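Local coordinates for protein transcriptional regulator AefR (Pseudomonas syringae pv. tomato, PDB 3CDL) that probably binds regulatory DNA as a TetR-family transcription factor, pairing a helix-turn-helix domain with a helical C-terminal domain, at residues K148-P152 against G153-T157. Residues are numbered along the deposited sequence; the frame is centred on the assembly and turned at random.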
loop_
_atom_site.group_PDB
_atom_site.type_symbol
_atom_site.label_atom_id
_atom_site.label_comp_id
_atom_site.label_asym_id
_atom_site.label_seq_id
_atom_site.Cartn_x
_atom_site.Cartn_y
_atom_site.Cartn_z
ATOM N N LYS B 148 9.467 23.630 8.284
ATOM C CA LYS B 148 10.260 23.277 9.436
ATOM C C LYS B 148 11.293 22.228 9.021
ATOM O O LYS B 148 11.034 21.427 8.123
ATOM C CB LYS B 148 9.287 22.880 10.563
ATOM C CG LYS B 148 9.565 21.661 11.417
ATOM C CD LYS B 148 8.378 21.415 12.386
ATOM C CE LYS B 148 7.739 22.736 12.918
ATOM N NZ LYS B 148 6.389 22.514 13.573
ATOM N N PRO B 149 12.498 22.273 9.606
ATOM C CA PRO B 149 13.525 21.274 9.278
ATOM C C PRO B 149 13.081 19.820 9.490
ATOM O O PRO B 149 12.694 19.436 10.590
ATOM C CB PRO B 149 14.662 21.619 10.238
ATOM C CG PRO B 149 14.021 22.454 11.308
ATOM C CD PRO B 149 12.996 23.248 10.582
ATOM N N VAL B 150 13.103 19.035 8.423
ATOM C CA VAL B 150 12.902 17.597 8.487
ATOM C C VAL B 150 13.523 17.068 7.197
ATOM O O VAL B 150 13.740 17.853 6.284
ATOM C CB VAL B 150 11.370 17.218 8.648
ATOM C CG1 VAL B 150 10.504 17.811 7.525
ATOM C CG2 VAL B 150 11.184 15.723 8.758
ATOM N N ASP B 151 13.818 15.768 7.126
ATOM C CA ASP B 151 14.276 15.133 5.889
ATOM C C ASP B 151 13.188 15.260 4.840
ATOM O O ASP B 151 12.107 14.721 5.022
ATOM C CB ASP B 151 14.563 13.649 6.125
ATOM C CG ASP B 151 15.220 12.970 4.918
ATOM O OD1 ASP B 151 16.441 13.204 4.684
ATOM O OD2 ASP B 151 14.527 12.189 4.219
ATOM N N PRO B 152 13.456 16.007 3.754
ATOM C CA PRO B 152 12.483 16.205 2.664
ATOM C C PRO B 152 11.742 14.929 2.236
ATOM O O PRO B 152 10.531 14.965 2.032
ATOM C CB PRO B 152 13.352 16.761 1.531
ATOM C CG PRO B 152 14.412 17.573 2.276
ATOM C CD PRO B 152 14.712 16.766 3.517
ATOM N N GLY B 153 12.464 13.810 2.143
ATOM C CA GLY B 153 11.897 12.502 1.831
ATOM C C GLY B 153 10.957 11.970 2.900
ATOM O O GLY B 153 9.920 11.366 2.584
ATOM N N PHE B 154 11.302 12.161 4.167
ATOM C CA PHE B 154 10.398 11.787 5.258
ATOM C C PHE B 154 9.058 12.550 5.140
ATOM O O PHE B 154 7.970 11.975 5.254
ATOM C CB PHE B 154 11.095 12.046 6.594
ATOM C CG PHE B 154 10.402 11.445 7.773
ATOM C CD1 PHE B 154 10.701 10.149 8.185
ATOM C CD2 PHE B 154 9.450 12.181 8.494
ATOM C CE1 PHE B 154 10.064 9.585 9.277
ATOM C CE2 PHE B 154 8.801 11.622 9.611
ATOM C CZ PHE B 154 9.119 10.324 9.998
ATOM N N ALA B 155 9.137 13.838 4.845
ATOM C CA ALA B 155 7.962 14.673 4.796
ATOM C C ALA B 155 7.084 14.360 3.577
ATOM O O ALA B 155 5.848 14.306 3.687
ATOM C CB ALA B 155 8.369 16.136 4.821
ATOM N N ALA B 156 7.716 14.128 2.431
ATOM C CA ALA B 156 7.007 13.808 1.187
ATOM C C ALA B 156 6.211 12.501 1.296
ATOM O O ALA B 156 5.091 12.385 0.757
ATOM C CB ALA B 156 7.995 13.758 0.006
ATOM N N THR B 157 6.776 11.530 2.011
ATOM C CA THR B 157 6.133 10.223 2.204
ATOM C C THR B 157 4.780 10.341 2.905
ATOM O O THR B 157 3.798 9.767 2.463
ATOM C CB THR B 157 7.099 9.258 2.917
ATOM O OG1 THR B 157 8.316 9.220 2.163
ATOM C CG2 THR B 157 6.493 7.827 3.049
HETATM O O HOH W 1 14.969 12.166 1.509
#
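D151 caps the first turn of helix 152-167 through its side chain. Its OD2 accepts from F154 N at 3.2 Å, a bent bond with an N-H...O angle of 143°. The amide meets the anti side of that oxygen, 15° out of the carboxylate plane. CG lies anti to the backbone N (chi1 -172°), which carries OD2 forward to the F154 amide. A water donates to the same OD2 and accepts only weakly from G153 N.

Two i to i+4 backbone bonds begin the helix. A155 N donates to D151 O at 3.1 Å, and A156 N to P152 O at 3.0 Å. A side-chain bond follows: T157 OG1 donates to G153 O at 2.7 Å. The other donor to that oxygen, T157 N, comes from the opposite face.

Apolar contacts come from V150. V150 CG1 meets A155 CB at 3.8 Å. V150 CG2 lies 4.0 Å from F154 CD2, oblique to the ring. The F154 ring also stacks on F166 of the second subunit. A155 packs on I138 and F195 of its own chain. The whole is an Asp N-cap followed by proline at the first helical position, opening a dimer-contacting helix of the TetR-type C-terminal domain.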